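Local atomic coordinates of DNA replication and repair protein RecF (Caldanaerobacter subterraneus subsp. tengcongensis, PDB entry 5Z69), a protein that binds ATP and probably single-stranded DNA as an SMC-related ABC-type ATPase, acting as a recombination mediator in the RecFOR pathway of DNA repair. Residues 12-17 against 74-79; 118-123 against 316-321; 216-221 against 302-307; 252-257 against 265-270. All coordinates share one frame; numbering follows the deposited sequence.

Interaction 1: 12-17 against 74-79; sequences EIFVDN and YFYVRG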
# COMPACT_ATOMS: atom_id res chain seq x y z
N GLU A 12 -6.71 -44.16 4.41
CA GLU A 12 -8.13 -44.30 4.55
C GLU A 12 -8.66 -43.14 5.37
O GLU A 12 -7.91 -42.47 6.08
CB GLU A 12 -8.49 -45.65 5.24
CG GLU A 12 -8.14 -45.65 6.70
CD GLU A 12 -8.73 -46.83 7.46
OE1 GLU A 12 -8.43 -47.98 7.11
OE2 GLU A 12 -9.51 -46.60 8.42
N ILE A 13 -9.96 -42.92 5.27
CA ILE A 13 -10.61 -41.95 6.14
C ILE A 13 -11.95 -42.53 6.56
O ILE A 13 -12.60 -43.27 5.80
CB ILE A 13 -10.81 -40.58 5.45
CG1 ILE A 13 -11.10 -39.48 6.48
CG2 ILE A 13 -11.92 -40.65 4.40
CD1 ILE A 13 -11.05 -38.02 5.88
N PHE A 14 -12.36 -42.19 7.78
CA PHE A 14 -13.66 -42.61 8.28
C PHE A 14 -14.45 -41.35 8.61
O PHE A 14 -13.95 -40.51 9.36
CB PHE A 14 -13.53 -43.48 9.53
CG PHE A 14 -14.85 -43.97 10.06
CD1 PHE A 14 -15.47 -45.08 9.48
CD2 PHE A 14 -15.48 -43.33 11.12
CE1 PHE A 14 -16.70 -45.54 9.95
CE2 PHE A 14 -16.73 -43.78 11.61
CZ PHE A 14 -17.34 -44.87 11.02
N VAL A 15 -15.65 -41.21 8.06
CA VAL A 15 -16.47 -40.04 8.33
C VAL A 15 -17.80 -40.41 8.98
O VAL A 15 -18.51 -41.28 8.51
CB VAL A 15 -16.72 -39.21 7.05
CG1 VAL A 15 -15.42 -38.53 6.60
CG2 VAL A 15 -17.25 -40.11 5.92
N ASP A 16 -18.12 -39.73 10.06
CA ASP A 16 -19.32 -40.01 10.84
C ASP A 16 -20.09 -38.70 11.10
O ASP A 16 -19.57 -37.80 11.75
CB ASP A 16 -18.92 -40.71 12.15
CG ASP A 16 -20.11 -41.11 13.01
OD1 ASP A 16 -21.26 -41.09 12.50
OD2 ASP A 16 -19.88 -41.46 14.20
N ASN A 17 -21.32 -38.61 10.60
CA ASN A 17 -22.12 -37.37 10.68
C ASN A 17 -21.40 -36.15 10.11
O ASN A 17 -21.60 -35.02 10.58
CB ASN A 17 -22.53 -37.05 12.12
CG ASN A 17 -23.48 -38.08 12.70
OD1 ASN A 17 -24.25 -38.70 11.97
ND2 ASN A 17 -23.43 -38.26 14.01
N TYR A 74 -22.85 -34.22 16.85
CA TYR A 74 -21.39 -34.21 16.64
C TYR A 74 -21.04 -34.66 15.24
O TYR A 74 -21.84 -35.28 14.55
CB TYR A 74 -20.67 -35.15 17.63
CG TYR A 74 -20.87 -36.63 17.29
CD1 TYR A 74 -21.97 -37.33 17.78
CD2 TYR A 74 -19.97 -37.31 16.47
CE1 TYR A 74 -22.17 -38.68 17.47
CE2 TYR A 74 -20.15 -38.64 16.16
CZ TYR A 74 -21.25 -39.33 16.67
OH TYR A 74 -21.41 -40.64 16.32
N PHE A 75 -19.81 -34.37 14.83
CA PHE A 75 -19.22 -35.14 13.74
C PHE A 75 -17.88 -35.70 14.18
O PHE A 75 -17.27 -35.25 15.16
CB PHE A 75 -19.09 -34.31 12.46
CG PHE A 75 -17.97 -33.28 12.48
CD1 PHE A 75 -16.64 -33.66 12.30
CD2 PHE A 75 -18.26 -31.94 12.63
CE1 PHE A 75 -15.62 -32.70 12.30
CE2 PHE A 75 -17.24 -30.97 12.64
CZ PHE A 75 -15.92 -31.34 12.46
N TYR A 76 -17.40 -36.66 13.41
CA TYR A 76 -16.17 -37.32 13.75
C TYR A 76 -15.46 -37.73 12.48
O TYR A 76 -16.08 -38.33 11.59
CB TYR A 76 -16.45 -38.53 14.65
CG TYR A 76 -15.25 -39.43 14.90
CD1 TYR A 76 -14.26 -39.06 15.81
CD2 TYR A 76 -15.10 -40.63 14.24
CE1 TYR A 76 -13.17 -39.90 16.08
CE2 TYR A 76 -14.01 -41.48 14.50
CZ TYR A 76 -13.07 -41.11 15.44
OH TYR A 76 -11.97 -41.89 15.70
N VAL A 77 -14.18 -37.40 12.39
CA VAL A 77 -13.38 -37.81 11.24
C VAL A 77 -12.10 -38.47 11.73
O VAL A 77 -11.45 -37.94 12.64
CB VAL A 77 -13.03 -36.61 10.32
CG1 VAL A 77 -12.21 -37.07 9.13
CG2 VAL A 77 -14.30 -35.91 9.84
N ARG A 78 -11.76 -39.62 11.14
CA ARG A 78 -10.51 -40.32 11.47
C ARG A 78 -9.77 -40.70 10.21
O ARG A 78 -10.31 -41.34 9.31
CB ARG A 78 -10.72 -41.60 12.28
CG ARG A 78 -9.40 -42.43 12.33
CD ARG A 78 -9.62 -43.95 12.54
NE ARG A 78 -10.61 -44.11 13.55
CZ ARG A 78 -11.70 -44.87 13.50
NH1 ARG A 78 -11.98 -45.67 12.47
NH2 ARG A 78 -12.51 -44.81 14.53
N GLY A 79 -8.52 -40.26 10.14
CA GLY A 79 -7.66 -40.59 9.01
C GLY A 79 -6.48 -41.41 9.48
O GLY A 79 -5.96 -41.20 10.59
O HOH W 1 -10.22 -47.49 10.93

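Interaction 2: 118-123 against 316-321; sequences GHFLTV and KPVLLL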
# COMPACT_ATOMS: atom_id res chain seq x y z
N GLY A 118 1.69 -29.78 10.94
CA GLY A 118 1.27 -30.48 9.75
C GLY A 118 1.72 -31.93 10.03
O GLY A 118 2.75 -32.45 9.56
N HIS A 119 0.92 -32.60 10.85
CA HIS A 119 1.03 -34.04 11.01
C HIS A 119 0.69 -34.69 9.68
O HIS A 119 1.22 -35.74 9.32
CB HIS A 119 0.09 -34.53 12.13
CG HIS A 119 0.59 -34.23 13.50
ND1 HIS A 119 1.55 -35.01 14.13
CD2 HIS A 119 0.29 -33.23 14.37
CE1 HIS A 119 1.82 -34.49 15.32
NE2 HIS A 119 1.06 -33.41 15.49
N PHE A 120 -0.23 -34.06 8.96
CA PHE A 120 -0.68 -34.50 7.64
C PHE A 120 -0.67 -33.31 6.70
O PHE A 120 -1.47 -32.38 6.86
CB PHE A 120 -2.09 -35.10 7.73
CG PHE A 120 -2.71 -35.46 6.39
CD1 PHE A 120 -2.06 -36.29 5.50
CD2 PHE A 120 -3.99 -35.01 6.07
CE1 PHE A 120 -2.64 -36.65 4.28
CE2 PHE A 120 -4.59 -35.37 4.85
CZ PHE A 120 -3.90 -36.17 3.95
N LEU A 121 0.23 -33.31 5.71
CA LEU A 121 0.33 -32.15 4.80
C LEU A 121 -0.46 -32.33 3.52
O LEU A 121 -0.31 -33.34 2.81
CB LEU A 121 1.79 -31.87 4.43
CG LEU A 121 2.71 -31.61 5.62
CD1 LEU A 121 4.17 -31.59 5.21
CD2 LEU A 121 2.30 -30.27 6.21
N THR A 122 -1.28 -31.34 3.21
CA THR A 122 -2.03 -31.28 1.97
C THR A 122 -1.84 -29.90 1.34
O THR A 122 -1.49 -28.95 2.02
CB THR A 122 -3.55 -31.49 2.19
OG1 THR A 122 -3.98 -30.64 3.25
CG2 THR A 122 -3.90 -32.96 2.53
N VAL A 123 -2.05 -29.81 0.03
CA VAL A 123 -2.27 -28.53 -0.63
C VAL A 123 -3.56 -28.67 -1.40
O VAL A 123 -3.74 -29.65 -2.12
CB VAL A 123 -1.12 -28.15 -1.59
CG1 VAL A 123 -1.41 -26.80 -2.28
CG2 VAL A 123 0.19 -28.11 -0.82
N LYS A 316 6.65 -34.75 1.03
CA LYS A 316 5.80 -34.57 -0.14
C LYS A 316 4.33 -34.69 0.27
O LYS A 316 3.89 -35.76 0.76
CB LYS A 316 6.14 -35.58 -1.23
CG LYS A 316 5.30 -35.44 -2.49
CD LYS A 316 5.72 -36.43 -3.59
CE LYS A 316 7.07 -36.10 -4.18
NZ LYS A 316 7.00 -34.82 -4.97
N PRO A 317 3.56 -33.62 0.06
CA PRO A 317 2.17 -33.56 0.53
C PRO A 317 1.19 -34.29 -0.35
O PRO A 317 1.52 -34.67 -1.48
CB PRO A 317 1.85 -32.06 0.50
CG PRO A 317 2.70 -31.55 -0.61
CD PRO A 317 3.99 -32.32 -0.51
N VAL A 318 -0.01 -34.49 0.17
CA VAL A 318 -1.11 -35.00 -0.61
C VAL A 318 -1.76 -33.83 -1.34
O VAL A 318 -1.87 -32.74 -0.79
CB VAL A 318 -2.15 -35.72 0.29
CG1 VAL A 318 -3.40 -35.99 -0.50
CG2 VAL A 318 -1.52 -37.05 0.86
N LEU A 319 -2.21 -34.05 -2.57
CA LEU A 319 -2.79 -32.97 -3.36
C LEU A 319 -4.32 -33.11 -3.41
O LEU A 319 -4.84 -34.18 -3.71
CB LEU A 319 -2.16 -32.96 -4.77
CG LEU A 319 -0.85 -32.18 -4.95
CD1 LEU A 319 0.06 -32.22 -3.75
CD2 LEU A 319 -0.09 -32.63 -6.20
N LEU A 320 -5.03 -32.02 -3.10
CA LEU A 320 -6.49 -31.98 -3.21
C LEU A 320 -6.96 -31.01 -4.32
O LEU A 320 -6.68 -29.79 -4.26
CB LEU A 320 -7.09 -31.59 -1.85
CG LEU A 320 -6.58 -32.45 -0.68
CD1 LEU A 320 -7.16 -31.89 0.59
CD2 LEU A 320 -6.95 -33.89 -0.88
N LEU A 321 -7.65 -31.55 -5.32
CA LEU A 321 -8.05 -30.74 -6.48
C LEU A 321 -9.56 -30.68 -6.55
O LEU A 321 -10.22 -31.63 -6.97
CB LEU A 321 -7.47 -31.33 -7.77
CG LEU A 321 -6.02 -30.94 -8.09
CD1 LEU A 321 -5.08 -31.52 -7.05
CD2 LEU A 321 -5.61 -31.42 -9.48

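Interaction 3: 216-221 against 302-307; sequences SKFLME and KLSELE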
# COMPACT_ATOMS: atom_id res chain seq x y z
N SER A 216 7.63 -16.25 -9.92
CA SER A 216 8.24 -15.67 -11.12
C SER A 216 8.67 -16.77 -12.07
O SER A 216 8.56 -16.64 -13.29
CB SER A 216 9.44 -14.79 -10.78
OG SER A 216 9.03 -13.58 -10.19
N LYS A 217 9.16 -17.86 -11.49
CA LYS A 217 9.55 -19.02 -12.26
C LYS A 217 8.33 -19.61 -12.96
O LYS A 217 8.34 -19.82 -14.17
CB LYS A 217 10.24 -20.05 -11.36
CG LYS A 217 10.90 -21.23 -12.09
CD LYS A 217 9.96 -22.42 -12.28
CE LYS A 217 9.35 -22.89 -10.97
NZ LYS A 217 10.33 -23.50 -10.02
N PHE A 218 7.26 -19.87 -12.21
CA PHE A 218 6.07 -20.50 -12.79
C PHE A 218 5.37 -19.60 -13.82
O PHE A 218 4.97 -20.06 -14.89
CB PHE A 218 5.09 -20.91 -11.69
CG PHE A 218 5.51 -22.14 -10.93
CD1 PHE A 218 5.53 -23.38 -11.54
CD2 PHE A 218 5.89 -22.05 -9.59
CE1 PHE A 218 5.92 -24.51 -10.84
CE2 PHE A 218 6.28 -23.18 -8.89
CZ PHE A 218 6.30 -24.41 -9.52
N LEU A 219 5.22 -18.33 -13.47
CA LEU A 219 4.57 -17.36 -14.35
C LEU A 219 5.30 -17.22 -15.69
O LEU A 219 4.68 -17.19 -16.75
CB LEU A 219 4.48 -16.00 -13.66
CG LEU A 219 3.82 -14.88 -14.45
CD1 LEU A 219 2.35 -15.21 -14.70
CD2 LEU A 219 3.96 -13.55 -13.74
N MET A 220 6.63 -17.14 -15.63
CA MET A 220 7.43 -16.93 -16.83
C MET A 220 7.36 -18.14 -17.75
O MET A 220 7.67 -18.05 -18.94
CB MET A 220 8.89 -16.63 -16.46
CG MET A 220 9.70 -15.96 -17.57
SD MET A 220 9.00 -14.39 -18.16
CE MET A 220 10.39 -13.67 -19.02
N GLU A 221 6.94 -19.28 -17.20
CA GLU A 221 6.89 -20.52 -17.97
C GLU A 221 5.59 -20.70 -18.75
O GLU A 221 5.60 -21.26 -19.84
CB GLU A 221 7.08 -21.73 -17.05
CG GLU A 221 8.44 -21.83 -16.35
CD GLU A 221 9.60 -21.84 -17.32
OE1 GLU A 221 9.51 -22.53 -18.36
OE2 GLU A 221 10.61 -21.16 -17.04
N LYS A 302 -0.39 -21.00 -6.07
CA LYS A 302 -0.61 -22.31 -5.42
C LYS A 302 0.51 -23.29 -5.77
O LYS A 302 0.96 -24.08 -4.93
CB LYS A 302 -1.97 -22.88 -5.80
CG LYS A 302 -3.18 -22.00 -5.43
CD LYS A 302 -3.37 -21.86 -3.91
CE LYS A 302 -3.68 -23.24 -3.30
NZ LYS A 302 -3.95 -23.22 -1.81
N LEU A 303 0.97 -23.25 -7.02
CA LEU A 303 2.12 -24.04 -7.43
C LEU A 303 3.32 -23.70 -6.56
O LEU A 303 4.09 -24.57 -6.19
CB LEU A 303 2.44 -23.82 -8.92
CG LEU A 303 1.50 -24.51 -9.92
CD1 LEU A 303 1.90 -24.17 -11.35
CD2 LEU A 303 1.50 -26.02 -9.70
N SER A 304 3.45 -22.42 -6.21
CA SER A 304 4.53 -21.95 -5.35
C SER A 304 4.37 -22.39 -3.90
O SER A 304 5.35 -22.69 -3.21
CB SER A 304 4.63 -20.43 -5.42
OG SER A 304 5.12 -20.03 -6.68
N GLU A 305 3.12 -22.40 -3.44
CA GLU A 305 2.81 -22.87 -2.10
C GLU A 305 3.33 -24.29 -1.97
O GLU A 305 4.06 -24.63 -1.04
CB GLU A 305 1.30 -22.82 -1.84
CG GLU A 305 0.89 -23.30 -0.45
CD GLU A 305 -0.61 -23.46 -0.30
OE1 GLU A 305 -1.36 -22.72 -0.97
OE2 GLU A 305 -1.03 -24.35 0.49
N LEU A 306 2.96 -25.10 -2.95
CA LEU A 306 3.38 -26.49 -3.01
C LEU A 306 4.91 -26.62 -2.99
O LEU A 306 5.48 -27.36 -2.20
CB LEU A 306 2.79 -27.14 -4.26
CG LEU A 306 3.27 -28.55 -4.58
CD1 LEU A 306 3.07 -29.47 -3.39
CD2 LEU A 306 2.54 -29.07 -5.81
N GLU A 307 5.56 -25.89 -3.88
CA GLU A 307 7.01 -25.96 -3.99
C GLU A 307 7.71 -25.54 -2.68
O GLU A 307 8.59 -26.24 -2.20
CB GLU A 307 7.49 -25.07 -5.14
CG GLU A 307 8.99 -24.92 -5.19
CD GLU A 307 9.43 -24.17 -6.43
OE1 GLU A 307 9.97 -23.05 -6.30
OE2 GLU A 307 9.20 -24.69 -7.54
O HOH W 2 12.29 -22.02 -7.55

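Interaction 4: 252-257 against 265-270; sequences NRLTKS and LSTQVG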
# COMPACT_ATOMS: atom_id res chain seq x y z
N ASN A 252 6.67 3.26 17.76
CA ASN A 252 6.39 4.69 17.54
C ASN A 252 5.00 4.90 16.96
O ASN A 252 4.25 5.79 17.37
CB ASN A 252 7.43 5.33 16.61
CG ASN A 252 8.83 5.32 17.20
OD1 ASN A 252 9.81 5.41 16.46
ND2 ASN A 252 8.93 5.19 18.52
N ARG A 253 4.66 4.07 15.99
CA ARG A 253 3.37 4.14 15.35
C ARG A 253 2.23 3.83 16.31
O ARG A 253 1.20 4.49 16.24
CB ARG A 253 3.36 3.20 14.14
CG ARG A 253 4.32 3.67 13.09
CD ARG A 253 4.52 2.69 11.95
NE ARG A 253 5.25 3.35 10.88
CZ ARG A 253 4.95 3.27 9.59
NH1 ARG A 253 3.93 2.51 9.20
NH2 ARG A 253 5.67 3.93 8.70
N LEU A 254 2.40 2.86 17.21
CA LEU A 254 1.37 2.53 18.20
C LEU A 254 1.08 3.74 19.08
O LEU A 254 -0.08 4.08 19.36
CB LEU A 254 1.81 1.35 19.09
CG LEU A 254 1.98 -0.02 18.45
CD1 LEU A 254 2.64 -1.02 19.38
CD2 LEU A 254 0.61 -0.50 18.06
N THR A 255 2.16 4.37 19.54
CA THR A 255 2.05 5.53 20.42
C THR A 255 1.31 6.68 19.73
O THR A 255 0.43 7.30 20.33
CB THR A 255 3.44 6.02 20.88
OG1 THR A 255 4.15 4.93 21.49
CG2 THR A 255 3.31 7.16 21.89
N LYS A 256 1.64 6.94 18.47
CA LYS A 256 0.99 8.00 17.70
C LYS A 256 -0.45 7.68 17.33
O LYS A 256 -1.18 8.54 16.84
CB LYS A 256 1.79 8.29 16.43
CG LYS A 256 3.12 8.99 16.69
CD LYS A 256 4.15 8.69 15.61
N SER A 257 -0.87 6.44 17.59
CA SER A 257 -2.17 5.99 17.13
C SER A 257 -3.24 6.08 18.22
O SER A 257 -4.42 5.77 17.99
CB SER A 257 -2.06 4.54 16.62
OG SER A 257 -3.22 4.14 15.92
N LEU A 265 -12.01 2.10 18.88
CA LEU A 265 -11.88 0.95 19.76
C LEU A 265 -11.24 -0.23 19.03
O LEU A 265 -11.71 -1.37 19.11
CB LEU A 265 -13.24 0.56 20.34
CG LEU A 265 -13.88 1.52 21.36
CD1 LEU A 265 -15.22 0.95 21.84
CD2 LEU A 265 -12.97 1.79 22.55
N SER A 266 -10.16 0.06 18.29
CA SER A 266 -9.38 -0.98 17.60
C SER A 266 -7.93 -0.52 17.47
O SER A 266 -7.58 0.59 17.87
CB SER A 266 -9.95 -1.27 16.22
OG SER A 266 -9.71 -0.17 15.35
N THR A 267 -7.08 -1.37 16.90
CA THR A 267 -5.66 -1.07 16.77
C THR A 267 -5.32 -0.99 15.30
O THR A 267 -5.33 -2.02 14.64
CB THR A 267 -4.78 -2.15 17.46
OG1 THR A 267 -5.12 -2.25 18.84
CG2 THR A 267 -3.30 -1.82 17.34
N GLN A 268 -5.02 0.20 14.77
CA GLN A 268 -4.75 0.28 13.33
C GLN A 268 -3.31 -0.12 12.98
O GLN A 268 -2.99 -0.36 11.81
CB GLN A 268 -5.08 1.68 12.76
CG GLN A 268 -3.93 2.61 12.62
CD GLN A 268 -3.11 2.47 11.33
OE1 GLN A 268 -1.96 2.85 11.32
NE2 GLN A 268 -3.70 1.93 10.27
N VAL A 269 -2.43 -0.21 13.98
CA VAL A 269 -1.03 -0.53 13.71
C VAL A 269 -0.69 -2.02 13.95
O VAL A 269 -0.84 -2.53 15.04
CB VAL A 269 -0.09 0.30 14.59
CG1 VAL A 269 1.33 -0.20 14.43
CG2 VAL A 269 -0.16 1.80 14.21
N GLY A 270 -0.19 -2.70 12.93
CA GLY A 270 0.37 -4.02 13.15
C GLY A 270 0.15 -4.98 11.99
O GLY A 270 -0.51 -4.63 11.00
O HOH W 3 -2.74 1.36 16.58
O HOH W 4 -2.32 5.06 13.35

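Interaction 1: 12-17 against 74-79
Phe14 and Arg78 form a hydrogen-bonded antiparallel pair, as do Asp16 and Tyr76, so strands 9-16 and 74-83 run side by side in the antiparallel sheet of the ATPase domain. The tight side is the face carrying Ile13, Val15 and Val77: Ile13 CD1 lies 3.6 Å from Val77 CG1, and Val77 also packs on Leu52 and Leu53 of helix 43-55. Around Phe14 and Tyr76 the other face is looser and partly open to solvent. There the two side chains cross at about a right angle, with Phe14 CD2 at the edge of the Tyr76 ring, 4.1 Å from CE2. Tyr76 OH is hydrogen-bonded to Glu92; a further bond from Arg78 NH2 belongs to one modelled conformer of the arginine and is doubtful. The firm point of this face is at the Asn17 end, where Tyr74 CG sits between its backbone N and carbonyl carbon (chi1 73°), which turns the ring toward Asp16 and Asn17. Asn17 ND2 lies over one ring face. Shortening Tyr74 to an alanine would probably leave the Asp16 carboxylate without this hydroxyl donor and uncover the Asn17 amide. The hydroxyl itself, Tyr74 OH, donates to Asp16 OD2 at 2.7 Å from above the carboxylate plane.

Interaction 2: 118-123 against 316-321
The Phe120 ring meets Val318 obliquely: CE1 comes to 3.6 Å from Val318 CG2, and CZ is the next ring atom to touch that methyl. With CG anti to the backbone N (chi1 174°), the ring is carried forward to the valine, and it also packs on Ile50 and Leu53 of helix 43-55. Trimming Phe120 to an alanine would probably open a gap between Val318 and that helix. The Pro317 ring packs on the other flank of the strand, with CB 3.9 Å from Leu121 CB.

Between these two groups the backbones pair as parallel strands. Val318 N donates to Leu121 O at 2.9 Å, Val123 N to Val318 O at 3.0 Å, and Leu320 N to Val123 O in a nearly straight bond, 176° at the hydrogen. The carbonyl of Val318 also receives the CA-H of Thr122, at 3.1 Å from CA to O. Thr122 turns its methyl CG2 to Leu320 CD1, 3.9 Å away; its hydroxyl is hydrogen-bonded to Ser54 and Arg51 of helix 43-55.

In the mixed, largely parallel sheet of the P-loop NTPase fold, strand 122-125 is the outermost strand on this side and 318-321 the next one in, followed by 345-349. Helix 43-55, which follows the ATP-binding loop, covers the face of Thr122, Val318 and Leu320, and helix 291-313 covers that of Val123 and Pro317.

Interaction 3: 216-221 against 302-307
Lys217 NZ and Glu307 OE2 form a salt bridge at 3.0 Å, Glu307 OE2 accepting through its syn lone pair. The other oxygen, Glu307 OE1, accepts a hydrogen bond from a water that is also weakly bound to Lys217 NZ, and it is held by Ser214 OG as well. The lysine chain is bent at each torsion beyond CB, which folds it over the Phe218 ring and brings CE above the ring centre. The opposite face of that ring receives Leu303 CB in a CH-pi contact, 3.7 Å from the centroid and only 4° off the ring normal. Leu303 CD1 packs beside it, 3.7 Å from Phe218 CD1. Ser304 OG stands at the ring edge, near its plane, at 3.6 Å from Phe218 CD2; it is hydrogen-bonded to Cys300 O and Ser214 OG. Phe218 is thus sandwiched between a lysine methylene and a leucine methylene where helix 186-222 crosses helix 291-313, the short segments running at 137° with their axes 9.9 Å apart. The chemistry divides by depth: the buried aromatic fills the interface, while the ion pair bridges the helices toward the solvent side, where Lys217 is exposed and the neighbouring water would probably soften the pull between the charges.

Interaction 4: 252-257 against 265-270
Val269 lies against helix 243-256, packing on Arg253 and Leu254 where the loop that follows helix 258-264 folds back on the end of the earlier helix. Both Val269 methyls are used. CG1 is anti to the backbone N (chi1 172°) and faces Leu254 CD2 and Arg253 CB, which puts CG2 over the backbone, 3.6 Å from Arg253 O. Leu254, with CG anti to its carbonyl carbon and the chain continuing extended (chi2 170°), brings CD2 to 3.6 Å from Val269 CB and 4.2 Å from Thr267 CG2. Leu254 also packs on Leu193 of helix 186-222. Of the Arg253 side chain it is CB that meets Val269, 3.8 Å from CG2; the extended chain carries the guanidinium away to Ser234 O, a weak bond, and packs on Leu232 of the second subunit. The Gln268 chain, bent at chi2, sets CG 3.7 Å from Ser257 OG, and its OE1 is hydrogen-bonded to Lys277 NZ of the second subunit, so this corner of the loop belongs to the dimer contact. No direct hydrogen bond joins the two segments, and water takes over: one molecule connects Ser257 OG to Val269 N, and another, 2.9 Å from Ser257 OG, donates to Gln268 OE1 at 3.0 Å.

In the fold
From the N terminus, interaction 1 comes first, closing a loop of 56 residues that includes the ATP-binding loop and helix 43-55 and pairing two neighbouring strands of the antiparallel sheet. It ends before interaction 2 begins. Interaction 2 closes the longest loop, 192 residues, and joins the edge strand of the mixed sheet to its neighbour. Interaction 3 is nested inside that loop, closes one of 80 residues and ties helix 186-222 to helix 291-313; interaction 4 is nested inside interaction 3 and closes a loop of seven residues, all helical, far from the nucleotide. Interactions 2 and 3 touch, Leu306 packing on Pro317; helix 291-313 runs on into strand 318-321.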